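Local coordinates for protein thioredoxin Reductase (Burkholderia cenocepacia, PDB 4F82) that probably reduces hydrogen peroxide and organic hydroperoxides to water and alcohols as a thiol-specific peroxidase of the Prx5 group of peroxiredoxins, at residues A[67-78]-A[162-171]; A[9-17]-A[144-154]. All coordinates share one frame; numbering follows the deposited sequence.

Interaction 1: A[67-78]-A[162-171]; sequences HVPGYVEHAEQL and FEVSDAASVL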
ATOM      1  N   HIS A  67      10.372 -12.017  -7.778  1.00 11.61           N
ATOM      2  CA  HIS A  67       9.969 -11.302  -8.988  1.00  9.65           C
ATOM      3  C   HIS A  67      10.799 -10.031  -9.311  1.00  9.52           C
ATOM      4  O   HIS A  67      11.360  -9.944 -10.411  1.00  6.29           O
ATOM      5  CB  HIS A  67       8.455 -11.030  -9.011  1.00  6.85           C
ATOM      6  CG  HIS A  67       7.911 -10.833 -10.389  1.00  5.98           C
ATOM      7  ND1 HIS A  67       6.578 -10.574 -10.636  1.00  5.88           N
ATOM      8  CD2 HIS A  67       8.532 -10.854 -11.597  1.00  6.03           C
ATOM      9  CE1 HIS A  67       6.396 -10.469 -11.948  1.00  5.87           C
ATOM     10  NE2 HIS A  67       7.561 -10.634 -12.552  1.00  5.95           N
ATOM     11  N   VAL A  68      10.898  -9.074  -8.375  1.00  6.17           N
ATOM     12  CA  VAL A  68      11.715  -7.883  -8.576  1.00 12.77           C
ATOM     13  C   VAL A  68      13.223  -8.214  -8.637  1.00 11.28           C
ATOM     14  O   VAL A  68      13.950  -7.669  -9.496  1.00  6.69           O
ATOM     15  CB  VAL A  68      11.394  -6.758  -7.514  1.00  6.58           C
ATOM     16  CG1 VAL A  68      12.275  -5.534  -7.714  1.00  6.61           C
ATOM     17  CG2 VAL A  68       9.958  -6.332  -7.641  1.00  5.84           C
ATOM     18  N   PRO A  69      13.708  -9.114  -7.758  1.00  6.85           N
ATOM     19  CA  PRO A  69      15.156  -9.366  -7.850  1.00  7.31           C
ATOM     20  C   PRO A  69      15.594 -10.008  -9.178  1.00  8.37           C
ATOM     21  O   PRO A  69      16.670  -9.662  -9.665  1.00 12.55           O
ATOM     22  CB  PRO A  69      15.439 -10.281  -6.670  1.00  7.64           C
ATOM     23  CG  PRO A  69      14.391  -9.872  -5.652  1.00  7.37           C
ATOM     24  CD  PRO A  69      13.145  -9.612  -6.486  1.00  6.89           C
ATOM     25  N   GLY A  70      14.774 -10.871  -9.777  1.00  8.34           N
ATOM     26  CA  GLY A  70      15.089 -11.401 -11.100  1.00  8.22           C
ATOM     27  C   GLY A  70      15.285 -10.260 -12.113  1.00  9.29           C
ATOM     28  O   GLY A  70      16.197 -10.294 -12.942  1.00 11.34           O
ATOM     29  N   TYR A  71      14.440  -9.236 -12.050  1.00  6.94           N
ATOM     30  CA  TYR A  71      14.647  -8.117 -12.976  1.00 12.61           C
ATOM     31  C   TYR A  71      15.887  -7.269 -12.657  1.00 12.96           C
ATOM     32  O   TYR A  71      16.611  -6.875 -13.564  1.00 10.56           O
ATOM     33  CB  TYR A  71      13.372  -7.285 -13.117  1.00  7.98           C
ATOM     34  CG  TYR A  71      12.367  -7.985 -14.011  1.00  9.02           C
ATOM     35  CD1 TYR A  71      12.482  -7.894 -15.408  1.00  9.00           C
ATOM     36  CD2 TYR A  71      11.330  -8.763 -13.468  1.00  7.89           C
ATOM     37  CE1 TYR A  71      11.583  -8.546 -16.252  1.00 10.90           C
ATOM     38  CE2 TYR A  71      10.409  -9.430 -14.316  1.00  6.18           C
ATOM     39  CZ  TYR A  71      10.562  -9.322 -15.698  1.00  9.02           C
ATOM     40  OH  TYR A  71       9.668  -9.942 -16.568  1.00  8.87           O
ATOM     41  N   VAL A  72      16.136  -6.994 -11.376  1.00 15.17           N
ATOM     42  CA  VAL A  72      17.367  -6.277 -11.003  1.00 11.51           C
ATOM     43  C   VAL A  72      18.555  -7.093 -11.493  1.00 17.61           C
ATOM     44  O   VAL A  72      19.514  -6.557 -12.078  1.00 15.81           O
ATOM     45  CB  VAL A  72      17.403  -6.027  -9.466  1.00 19.43           C
ATOM     46  CG1 VAL A  72      18.814  -5.574  -8.943  1.00 14.46           C
ATOM     47  CG2 VAL A  72      16.291  -5.026  -9.084  1.00 13.37           C
ATOM     48  N   GLU A  73      18.464  -8.406 -11.305  1.00 12.14           N
ATOM     49  CA  GLU A  73      19.539  -9.307 -11.690  1.00 13.91           C
ATOM     50  C   GLU A  73      19.763  -9.370 -13.199  1.00 15.15           C
ATOM     51  O   GLU A  73      20.917  -9.447 -13.659  1.00 12.38           O
ATOM     52  CB  GLU A  73      19.315 -10.700 -11.079  1.00 14.32           C
ATOM     53  CG  GLU A  73      19.753 -10.741  -9.610  1.00 26.11           C
ATOM     54  CD  GLU A  73      19.127 -11.894  -8.828  1.00 34.79           C
ATOM     55  OE1 GLU A  73      18.801 -12.939  -9.443  1.00 37.17           O
ATOM     56  OE2 GLU A  73      18.947 -11.750  -7.594  1.00 38.91           O
ATOM     57  N   HIS A  74      18.668  -9.307 -13.963  1.00 10.45           N
ATOM     58  CA  HIS A  74      18.738  -9.398 -15.421  1.00 12.34           C
ATOM     59  C   HIS A  74      18.826  -8.029 -16.098  1.00 12.04           C
ATOM     60  O   HIS A  74      18.837  -7.947 -17.316  1.00 12.89           O
ATOM     61  CB  HIS A  74      17.494 -10.122 -15.995  1.00 14.66           C
ATOM     62  CG  HIS A  74      17.535 -11.619 -15.882  1.00 14.73           C
ATOM     63  ND1 HIS A  74      17.359 -12.284 -14.686  1.00 16.32           N
ATOM     64  CD2 HIS A  74      17.681 -12.576 -16.828  1.00 15.69           C
ATOM     65  CE1 HIS A  74      17.420 -13.592 -14.900  1.00 18.29           C
ATOM     66  NE2 HIS A  74      17.607 -13.792 -16.190  1.00 17.26           N
ATOM     67  N   ALA A  75      18.870  -6.941 -15.331  1.00 12.08           N
ATOM     68  CA  ALA A  75      18.678  -5.651 -15.984  1.00 10.75           C
ATOM     69  C   ALA A  75      19.766  -5.365 -17.023  1.00 13.62           C
ATOM     70  O   ALA A  75      19.465  -4.841 -18.106  1.00 13.94           O
ATOM     71  CB  ALA A  75      18.587  -4.535 -14.962  1.00 11.85           C
ATOM     72  N   GLU A  76      21.020  -5.716 -16.715  1.00 15.65           N
ATOM     73  CA  GLU A  76      22.120  -5.543 -17.689  1.00 10.95           C
ATOM     74  C   GLU A  76      21.888  -6.317 -18.992  1.00 10.81           C
ATOM     75  O   GLU A  76      22.071  -5.767 -20.073  1.00 12.63           O
ATOM     76  CB  GLU A  76      23.487  -5.916 -17.085  1.00 14.83           C
ATOM     77  N   GLN A  77      21.469  -7.577 -18.905  1.00 13.83           N
ATOM     78  CA  GLN A  77      21.224  -8.355 -20.113  1.00 15.61           C
ATOM     79  C   GLN A  77      20.048  -7.806 -20.903  1.00 13.52           C
ATOM     80  O   GLN A  77      20.109  -7.744 -22.134  1.00 12.65           O
ATOM     81  CB  GLN A  77      20.962  -9.824 -19.786  1.00 14.37           C
ATOM     82  CG  GLN A  77      22.086 -10.525 -19.070  1.00 20.58           C
ATOM     83  CD  GLN A  77      21.584 -11.767 -18.368  1.00 26.10           C
ATOM     84  OE1 GLN A  77      21.349 -11.760 -17.162  1.00 32.44           O
ATOM     85  NE2 GLN A  77      21.397 -12.831 -19.125  1.00 26.17           N
ATOM     86  N   LEU A  78      18.992  -7.376 -20.211  1.00  9.51           N
ATOM     87  CA  LEU A  78      17.826  -6.841 -20.937  1.00  8.08           C
ATOM     88  C   LEU A  78      18.225  -5.564 -21.645  1.00 10.16           C
ATOM     89  O   LEU A  78      17.880  -5.391 -22.795  1.00  9.13           O
ATOM     90  CB  LEU A  78      16.584  -6.646 -20.027  1.00  7.75           C
ATOM     91  CG  LEU A  78      15.939  -7.918 -19.464  1.00  7.70           C
ATOM     92  CD1 LEU A  78      15.107  -7.639 -18.225  1.00  7.76           C
ATOM     93  CD2 LEU A  78      15.091  -8.609 -20.538  1.00 13.14           C
ATOM     94  N   PHE A 162       3.394 -18.111 -11.078  1.00 12.66           N
ATOM     95  CA  PHE A 162       4.607 -17.360 -11.422  1.00 12.58           C
ATOM     96  C   PHE A 162       5.496 -18.207 -12.354  1.00 12.69           C
ATOM     97  O   PHE A 162       6.621 -18.629 -12.002  1.00 11.98           O
ATOM     98  CB  PHE A 162       5.363 -16.939 -10.146  1.00  7.83           C
ATOM     99  CG  PHE A 162       6.581 -16.088 -10.402  1.00  9.37           C
ATOM    100  CD1 PHE A 162       6.534 -15.020 -11.297  1.00  6.22           C
ATOM    101  CD2 PHE A 162       7.772 -16.340  -9.725  1.00  8.14           C
ATOM    102  CE1 PHE A 162       7.663 -14.200 -11.515  1.00  9.00           C
ATOM    103  CE2 PHE A 162       8.890 -15.534  -9.933  1.00  6.69           C
ATOM    104  CZ  PHE A 162       8.834 -14.459 -10.830  1.00  7.80           C
ATOM    105  N   GLU A 163       4.978 -18.466 -13.548  1.00 10.51           N
ATOM    106  CA  GLU A 163       5.665 -19.333 -14.504  1.00 10.92           C
ATOM    107  C   GLU A 163       6.012 -18.613 -15.814  1.00 12.21           C
ATOM    108  O   GLU A 163       6.781 -19.146 -16.622  1.00 14.52           O
ATOM    109  CB  GLU A 163       4.841 -20.605 -14.773  1.00 14.87           C
ATOM    110  N   VAL A 164       5.502 -17.395 -16.029  1.00 10.61           N
ATOM    111  CA  VAL A 164       5.754 -16.724 -17.344  1.00 10.02           C
ATOM    112  C   VAL A 164       6.187 -15.252 -17.298  1.00  6.56           C
ATOM    113  O   VAL A 164       6.589 -14.682 -18.348  1.00  7.69           O
ATOM    114  CB  VAL A 164       4.505 -16.842 -18.279  1.00  7.32           C
ATOM    115  CG1 VAL A 164       4.155 -18.330 -18.555  1.00 16.38           C
ATOM    116  CG2 VAL A 164       3.267 -16.094 -17.647  1.00 10.38           C
ATOM    117  N   SER A 165       6.078 -14.606 -16.118  1.00  6.24           N
ATOM    118  CA  SER A 165       6.337 -13.146 -16.012  1.00  5.85           C
ATOM    119  C   SER A 165       7.685 -12.837 -15.390  1.00  5.80           C
ATOM    120  O   SER A 165       8.035 -11.668 -15.192  1.00 12.74           O
ATOM    121  CB  SER A 165       5.254 -12.457 -15.167  1.00  5.59           C
ATOM    122  OG  SER A 165       5.193 -13.039 -13.844  1.00  5.64           O
ATOM    123  N   ASP A 166       8.448 -13.872 -15.064  1.00  6.11           N
ATOM    124  CA  ASP A 166       9.793 -13.692 -14.519  1.00  8.32           C
ATOM    125  C   ASP A 166      10.758 -13.172 -15.599  1.00 11.46           C
ATOM    126  O   ASP A 166      10.530 -13.358 -16.803  1.00 10.27           O
ATOM    127  CB  ASP A 166      10.307 -15.038 -14.008  1.00  6.65           C
ATOM    128  CG  ASP A 166      10.403 -16.071 -15.118  1.00  9.50           C
ATOM    129  OD1 ASP A 166       9.332 -16.523 -15.624  1.00  7.59           O
ATOM    130  OD2 ASP A 166      11.549 -16.423 -15.488  1.00  8.33           O
ATOM    131  N   ALA A 167      11.842 -12.548 -15.164  1.00  6.30           N
ATOM    132  CA  ALA A 167      12.806 -11.918 -16.093  1.00 10.50           C
ATOM    133  C   ALA A 167      13.425 -12.934 -17.053  1.00  9.54           C
ATOM    134  O   ALA A 167      13.561 -12.643 -18.264  1.00  9.50           O
ATOM    135  CB  ALA A 167      13.903 -11.178 -15.312  1.00  7.96           C
ATOM    136  N   ALA A 168      13.774 -14.129 -16.556  1.00  7.75           N
ATOM    137  CA  ALA A 168      14.300 -15.175 -17.465  1.00  9.01           C
ATOM    138  C   ALA A 168      13.390 -15.453 -18.670  1.00  8.88           C
ATOM    139  O   ALA A 168      13.868 -15.517 -19.814  1.00  8.82           O
ATOM    140  CB  ALA A 168      14.583 -16.486 -16.724  1.00  8.33           C
ATOM    141  N   SER A 169      12.090 -15.624 -18.425  1.00  7.51           N
ATOM    142  CA  SER A 169      11.134 -15.878 -19.490  1.00  9.55           C
ATOM    143  C   SER A 169      11.054 -14.711 -20.467  1.00  9.15           C
ATOM    144  O   SER A 169      10.952 -14.926 -21.663  1.00  7.83           O
ATOM    145  CB  SER A 169       9.737 -16.140 -18.945  1.00  9.92           C
ATOM    146  OG  SER A 169       9.737 -17.263 -18.090  1.00 12.52           O
ATOM    147  N   VAL A 170      11.056 -13.489 -19.950  1.00  9.44           N
ATOM    148  CA  VAL A 170      11.017 -12.320 -20.806  1.00  8.34           C
ATOM    149  C   VAL A 170      12.241 -12.218 -21.715  1.00  7.22           C
ATOM    150  O   VAL A 170      12.120 -11.988 -22.935  1.00  7.78           O
ATOM    151  CB  VAL A 170      10.821 -11.062 -19.956  1.00 12.98           C
ATOM    152  CG1 VAL A 170      11.062  -9.832 -20.802  1.00 15.85           C
ATOM    153  CG2 VAL A 170       9.420 -11.072 -19.422  1.00 16.37           C
ATOM    154  N   LEU A 171      13.430 -12.421 -21.151  1.00  7.39           N
ATOM    155  CA  LEU A 171      14.642 -12.369 -21.945  1.00  7.84           C
ATOM    156  C   LEU A 171      14.567 -13.430 -23.044  1.00 12.87           C
ATOM    157  O   LEU A 171      14.945 -13.166 -24.206  1.00  8.67           O
ATOM    158  CB  LEU A 171      15.875 -12.611 -21.049  1.00 10.32           C
ATOM    159  CG  LEU A 171      17.228 -12.519 -21.774  1.00 14.09           C
ATOM    160  CD1 LEU A 171      17.398 -11.131 -22.393  1.00 14.26           C
ATOM    161  CD2 LEU A 171      18.373 -12.862 -20.829  1.00 12.95           C
TER
HETATM  162  O   HOH W   1      11.750 -12.064 -12.233  1.00 10.41           O

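Interaction 2: A[9-17]-A[144-154]; sequences MIQVGDALP and MVIDGGVVKTL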
ATOM      1  N   MET A   9      -9.514  -7.293 -21.167  1.00 11.25           N
ATOM      2  CA  MET A   9      -8.076  -7.446 -21.007  1.00 11.17           C
ATOM      3  C   MET A   9      -7.283  -7.035 -22.250  1.00 10.69           C
ATOM      4  O   MET A   9      -7.637  -7.398 -23.371  1.00 12.63           O
ATOM      5  CB  MET A   9      -7.714  -8.888 -20.587  1.00 11.39           C
ATOM      6  CG  MET A   9      -6.263  -9.028 -20.125  1.00 14.48           C
ATOM      7  SD  MET A   9      -5.830 -10.720 -19.672  1.00 20.28           S
ATOM      8  CE  MET A   9      -7.046 -11.013 -18.378  1.00 17.41           C
ATOM      9  N   ILE A  10      -6.192  -6.294 -22.030  1.00 16.34           N
ATOM     10  CA  ILE A  10      -5.316  -5.861 -23.111  1.00 11.42           C
ATOM     11  C   ILE A  10      -4.791  -7.086 -23.846  1.00 11.09           C
ATOM     12  O   ILE A  10      -4.728  -8.178 -23.272  1.00 11.21           O
ATOM     13  CB  ILE A  10      -4.166  -4.988 -22.563  1.00 12.83           C
ATOM     14  CG1 ILE A  10      -3.370  -4.335 -23.691  1.00 13.44           C
ATOM     15  CG2 ILE A  10      -3.266  -5.787 -21.622  1.00 15.27           C
ATOM     16  CD1 ILE A  10      -3.156  -2.877 -23.506  1.00 17.49           C
ATOM     17  N   GLN A  11      -4.446  -6.911 -25.119  1.00 10.42           N
ATOM     18  CA  GLN A  11      -3.959  -8.002 -25.982  1.00 12.37           C
ATOM     19  C   GLN A  11      -2.722  -7.587 -26.760  1.00 14.56           C
ATOM     20  O   GLN A  11      -2.478  -6.403 -26.958  1.00  9.52           O
ATOM     21  CB  GLN A  11      -5.041  -8.443 -27.000  1.00 16.65           C
ATOM     22  CG  GLN A  11      -6.285  -9.087 -26.358  1.00 16.10           C
ATOM     23  CD  GLN A  11      -7.328  -9.565 -27.352  1.00 23.15           C
ATOM     24  OE1 GLN A  11      -7.057  -9.726 -28.542  1.00 26.60           O
ATOM     25  NE2 GLN A  11      -8.535  -9.814 -26.856  1.00 22.30           N
ATOM     26  N   VAL A  12      -1.946  -8.576 -27.200  1.00 14.42           N
ATOM     27  CA  VAL A  12      -0.832  -8.330 -28.104  1.00 15.51           C
ATOM     28  C   VAL A  12      -1.346  -7.491 -29.287  1.00 15.73           C
ATOM     29  O   VAL A  12      -2.431  -7.759 -29.814  1.00 10.85           O
ATOM     30  CB  VAL A  12      -0.212  -9.671 -28.589  1.00 14.79           C
ATOM     31  CG1 VAL A  12       0.941  -9.419 -29.551  1.00 13.39           C
ATOM     32  CG2 VAL A  12       0.283 -10.463 -27.401  1.00 16.31           C
ATOM     33  N   GLY A  13      -0.603  -6.444 -29.653  1.00 16.98           N
ATOM     34  CA  GLY A  13      -0.969  -5.610 -30.782  1.00 13.50           C
ATOM     35  C   GLY A  13      -1.714  -4.340 -30.383  1.00 10.69           C
ATOM     36  O   GLY A  13      -1.810  -3.417 -31.166  1.00 11.43           O
ATOM     37  N   ASP A  14      -2.240  -4.296 -29.173  1.00 10.27           N
ATOM     38  CA  ASP A  14      -3.003  -3.129 -28.695  1.00 10.26           C
ATOM     39  C   ASP A  14      -2.070  -1.967 -28.401  1.00 12.49           C
ATOM     40  O   ASP A  14      -0.952  -2.176 -27.950  1.00  9.42           O
ATOM     41  CB  ASP A  14      -3.717  -3.482 -27.378  1.00 12.60           C
ATOM     42  CG  ASP A  14      -5.028  -4.204 -27.599  1.00 17.74           C
ATOM     43  OD1 ASP A  14      -5.308  -4.631 -28.743  1.00 20.42           O
ATOM     44  OD2 ASP A  14      -5.772  -4.353 -26.611  1.00 20.15           O
ATOM     45  N   ALA A  15      -2.539  -0.740 -28.624  1.00 12.78           N
ATOM     46  CA  ALA A  15      -1.867   0.441 -28.072  1.00 16.13           C
ATOM     47  C   ALA A  15      -1.945   0.425 -26.540  1.00 13.93           C
ATOM     48  O   ALA A  15      -2.996   0.134 -25.963  1.00 14.84           O
ATOM     49  CB  ALA A  15      -2.521   1.700 -28.608  1.00 18.57           C
ATOM     50  N   LEU A  16      -0.844   0.739 -25.865  1.00 13.14           N
ATOM     51  CA  LEU A  16      -0.870   0.888 -24.408  1.00 14.08           C
ATOM     52  C   LEU A  16      -1.771   2.082 -24.018  1.00 13.68           C
ATOM     53  O   LEU A  16      -1.626   3.183 -24.578  1.00 16.14           O
ATOM     54  CB  LEU A  16       0.573   1.108 -23.923  1.00 13.85           C
ATOM     55  CG  LEU A  16       1.014   0.840 -22.500  1.00 13.77           C
ATOM     56  CD1 LEU A  16       0.743  -0.633 -22.178  1.00 11.41           C
ATOM     57  CD2 LEU A  16       2.518   1.206 -22.307  1.00  7.15           C
ATOM     58  N   PRO A  17      -2.736   1.876 -23.098  1.00 13.86           N
ATOM     59  CA  PRO A  17      -3.566   3.018 -22.669  1.00 14.86           C
ATOM     60  C   PRO A  17      -2.778   4.024 -21.838  1.00 15.37           C
ATOM     61  O   PRO A  17      -1.762   3.660 -21.212  1.00 12.40           O
ATOM     62  CB  PRO A  17      -4.659   2.372 -21.808  1.00 14.72           C
ATOM     63  CG  PRO A  17      -4.030   1.078 -21.313  1.00 12.40           C
ATOM     64  CD  PRO A  17      -3.178   0.613 -22.489  1.00  9.28           C
ATOM     65  N   MET A 144       4.892  -7.512 -19.883  1.00  6.70           N
ATOM     66  CA  MET A 144       4.727  -7.163 -21.292  1.00  6.69           C
ATOM     67  C   MET A 144       5.890  -6.344 -21.817  1.00  7.76           C
ATOM     68  O   MET A 144       6.568  -5.627 -21.068  1.00  7.30           O
ATOM     69  CB  MET A 144       3.413  -6.408 -21.508  1.00  6.95           C
ATOM     70  CG  MET A 144       3.224  -5.183 -20.631  1.00  9.41           C
ATOM     71  SD  MET A 144       1.540  -4.555 -20.847  1.00 12.62           S
ATOM     72  CE  MET A 144       1.584  -3.185 -19.681  1.00 19.91           C
ATOM     73  N   VAL A 145       6.135  -6.473 -23.120  1.00  8.99           N
ATOM     74  CA  VAL A 145       7.156  -5.689 -23.782  1.00  7.43           C
ATOM     75  C   VAL A 145       6.424  -4.754 -24.755  1.00  6.71           C
ATOM     76  O   VAL A 145       5.514  -5.163 -25.513  1.00 11.80           O
ATOM     77  CB  VAL A 145       8.167  -6.588 -24.531  1.00  7.74           C
ATOM     78  CG1 VAL A 145       9.157  -5.741 -25.264  1.00  9.01           C
ATOM     79  CG2 VAL A 145       8.871  -7.567 -23.502  1.00  6.53           C
ATOM     80  N   ILE A 146       6.833  -3.488 -24.693  1.00 11.27           N
ATOM     81  CA  ILE A 146       6.179  -2.398 -25.397  0.95  9.46           C
ATOM     82  C   ILE A 146       7.176  -1.744 -26.316  1.00 11.61           C
ATOM     83  O   ILE A 146       8.314  -1.481 -25.917  1.00  7.85           O
ATOM     84  CB  ILE A 146       5.703  -1.331 -24.399  0.95  6.74           C
ATOM     85  CG1 ILE A 146       5.005  -2.026 -23.210  0.95  9.98           C
ATOM     86  CG2 ILE A 146       4.844  -0.244 -25.118  0.95 12.86           C
ATOM     87  CD1 ILE A 146       3.758  -2.800 -23.601  0.95  6.48           C
ATOM     88  N   ASP A 147       6.765  -1.500 -27.545  1.00  7.91           N
ATOM     89  CA  ASP A 147       7.644  -0.869 -28.527  1.00  8.39           C
ATOM     90  C   ASP A 147       6.696  -0.138 -29.438  1.00 14.35           C
ATOM     91  O   ASP A 147       5.661  -0.699 -29.834  1.00 11.45           O
ATOM     92  CB  ASP A 147       8.437  -1.959 -29.268  1.00 11.71           C
ATOM     93  CG  ASP A 147       9.671  -1.429 -29.976  1.00 16.87           C
ATOM     94  OD1 ASP A 147       9.942  -0.195 -29.937  1.00 16.84           O
ATOM     95  OD2 ASP A 147      10.370  -2.277 -30.599  1.00 15.67           O
ATOM     96  N   GLY A 148       7.025   1.117 -29.747  1.00 18.19           N
ATOM     97  CA  GLY A 148       6.152   1.952 -30.554  1.00 17.83           C
ATOM     98  C   GLY A 148       4.804   2.179 -29.890  1.00 13.06           C
ATOM     99  O   GLY A 148       3.791   2.366 -30.574  1.00 16.98           O
ATOM    100  N   GLY A 149       4.777   2.169 -28.561  1.00 13.93           N
ATOM    101  CA  GLY A 149       3.523   2.387 -27.848  1.00 14.96           C
ATOM    102  C   GLY A 149       2.545   1.221 -27.876  1.00 13.54           C
ATOM    103  O   GLY A 149       1.424   1.329 -27.348  1.00 12.03           O
ATOM    104  N   VAL A 150       2.969   0.103 -28.474  1.00 11.45           N
ATOM    105  CA  VAL A 150       2.115  -1.075 -28.671  1.00 12.88           C
ATOM    106  C   VAL A 150       2.617  -2.275 -27.879  1.00 13.49           C
ATOM    107  O   VAL A 150       3.834  -2.457 -27.721  1.00 11.79           O
ATOM    108  CB  VAL A 150       2.122  -1.407 -30.174  1.00 14.91           C
ATOM    109  CG1 VAL A 150       1.369  -2.668 -30.486  1.00 16.16           C
ATOM    110  CG2 VAL A 150       1.555  -0.220 -30.963  1.00 15.87           C
ATOM    111  N   VAL A 151       1.698  -3.087 -27.355  1.00 12.44           N
ATOM    112  CA  VAL A 151       2.040  -4.370 -26.712  1.00  7.77           C
ATOM    113  C   VAL A 151       2.635  -5.377 -27.739  1.00 11.32           C
ATOM    114  O   VAL A 151       1.925  -5.828 -28.674  1.00 13.02           O
ATOM    115  CB  VAL A 151       0.775  -5.001 -26.072  1.00  9.18           C
ATOM    116  CG1 VAL A 151       1.118  -6.251 -25.266  1.00  7.36           C
ATOM    117  CG2 VAL A 151       0.070  -3.980 -25.167  1.00 10.75           C
ATOM    118  N   LYS A 152       3.922  -5.718 -27.612  1.00  7.93           N
ATOM    119  CA  LYS A 152       4.492  -6.699 -28.555  1.00  8.32           C
ATOM    120  C   LYS A 152       4.402  -8.132 -28.021  1.00  9.77           C
ATOM    121  O   LYS A 152       4.237  -9.079 -28.792  1.00 12.80           O
ATOM    122  CB  LYS A 152       5.951  -6.368 -28.921  1.00  8.40           C
ATOM    123  CG  LYS A 152       6.183  -4.909 -29.337  1.00  8.55           C
ATOM    124  CD  LYS A 152       5.435  -4.576 -30.612  1.00 16.64           C
ATOM    125  CE  LYS A 152       6.298  -4.809 -31.805  1.00 18.54           C
ATOM    126  NZ  LYS A 152       5.759  -3.933 -32.873  1.00 21.97           N
ATOM    127  N   THR A 153       4.531  -8.294 -26.704  1.00  8.93           N
ATOM    128  CA  THR A 153       4.299  -9.611 -26.089  1.00  7.58           C
ATOM    129  C   THR A 153       3.589  -9.402 -24.787  1.00 11.37           C
ATOM    130  O   THR A 153       3.728  -8.344 -24.143  1.00  8.42           O
ATOM    131  CB  THR A 153       5.601 -10.442 -25.844  1.00 12.76           C
ATOM    132  OG1 THR A 153       6.479  -9.741 -24.954  1.00 10.55           O
ATOM    133  CG2 THR A 153       6.333 -10.762 -27.165  1.00 16.02           C
ATOM    134  N   LEU A 154       2.812 -10.386 -24.384  1.00  8.85           N
ATOM    135  CA  LEU A 154       2.103 -10.258 -23.147  1.00 12.31           C
ATOM    136  C   LEU A 154       2.115 -11.623 -22.465  1.00 15.39           C
ATOM    137  O   LEU A 154       1.891 -12.669 -23.107  1.00 13.37           O
ATOM    138  CB  LEU A 154       0.692  -9.739 -23.417  1.00 10.65           C
ATOM    139  CG  LEU A 154      -0.238  -9.595 -22.215  1.00 11.92           C
ATOM    140  CD1 LEU A 154       0.219  -8.522 -21.247  1.00  9.60           C
ATOM    141  CD2 LEU A 154      -1.643  -9.314 -22.736  1.00 15.06           C
TER

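Interaction 1: A[67-78]-A[162-171]
Ala167 CB sits almost squarely over the middle of the Tyr71 ring, 3.5 Å from its centroid and 10° off the normal, a CH-pi contact; the small alanine suits this place, where the backbones come close, Tyr71 CA and Ala167 CA 5.2 Å apart. The same methyl also meets a face of the His74 imidazole, 4.0 Å from that centroid. At the far end of the tyrosine, Tyr71 OH donates to Ser165 O over 2.7 Å. His67 NE2 gives its N-H to the same carbonyl oxygen, so two donors grip it from opposite faces of the carbonyl plane. With CG anti to the backbone N (chi1 -156°), the His67 ring swings out toward the loop, where the edge of Phe162 meets its face in an edge-to-face pair, planes at 54°. This places helix 61-80 of the thioredoxin-like peroxiredoxin fold against the C-terminal helix 167-172 and the loop leading into it. The His67 side chain lies about 5 Å from that of Cys63, predicted to form the sulfenic acid intermediate. Farther along, Leu171 CD1 packs on Leu78 CD2 at 3.9 Å, while its other branch, CD2, reaches the rim of the His74 ring and Gln77 NE2. A second shell holds these groups in place. Arg141 NH1 hydrogen-bonds to His67 ND1, consistent with NE2 being the nitrogen that donates to Ser165 O, and Arg141 also makes a cation-pi contact with Phe162; Glu157 takes Ser165 OG, and Phe53 stacks on Tyr71. His74 ND1 turns back to Gly70 O at 2.9 Å, which helps set the rotation of its ring. A water joins His67 O to Ala167 N, giving that first-turn amide an acceptor. Asp166, at the N-cap, accepts from Ser169 N and OG, as suits a short side chain before a helix.

Interaction 2: A[9-17]-A[144-154]
Leu16 N donates to Gly149 O over 2.8 Å in a nearly straight bond, 171° at the hydrogen, and Arg42 NH1 reaches the same oxygen, so that carbonyl has two donors. Two further backbone bonds lie alongside: Gly13 N gives to Val151 O at 2.8 Å, and Val151 N gives to Asp14 O at 2.9 Å. The loop thus clings by its main chain to the edge of strand 150-156, although only Ala15 and Val150 form a true beta bridge. A type II turn from Gln11 to Asp14 sets Gly13 N and Asp14 O for these bonds; Gly13 takes its positive phi (97°), where a CB would collide with the preceding carbonyl. The strand partner belongs to a beta hairpin, strands 137-147 and 150-156, closed by a type I' turn from Asp147 to Val150 whose two central glycines, Gly148 and Gly149, suit its left-handed backbone angles. A classic bulge at Lys152 and Thr153, opposite Val145, interrupts the regular pairing of the hairpin. Branched and flexible apolar side chains pack between loop and hairpin. Leu16 spreads its two methyls: CD1 touches Met144 CE at 3.7 Å, while CD2 rests on Ile146 CG2. Met144, extended beyond CG, is long enough to bring its terminal methyl across to the loop. Val151 CG2 meets Ile10 CG1 at 3.8 Å, and Ile10 CG2 in turn faces Leu154 CD2, its beta-branched shape serving both partners. Val12 lies at the more exposed margin, where its CG2 passes Leu154 CB and CG1 lies 3.4 Å from Lys152 O. Outside the two segments, Leu16 also leans on Val41 and Val45 of helix 41-45, and Ile10 and Met144 on Leu124 of helix 119-124.

In the fold
From the N terminus, loop 9-17 comes first and meets its partner, the hairpin of strands 137-147 and 150-156, after 126 intervening residues, the loop that interaction 2 closes. Helix 61-80 lies inside that loop, but its partner, 162-171, comes after the hairpin; interaction 1, which closes a loop of 83 residues between 78 and 162, therefore crosses interaction 2 instead of nesting within it. Strand 150-156 leads on to helix 167-172, so the C-terminal part of the chain serves both contacts in turn. One ties the N-terminal loop to the edge of the sheet, the other joins helix 61-80 to helix 167-172 and the loop before it, and Val170 packing on Val145 brings the two together.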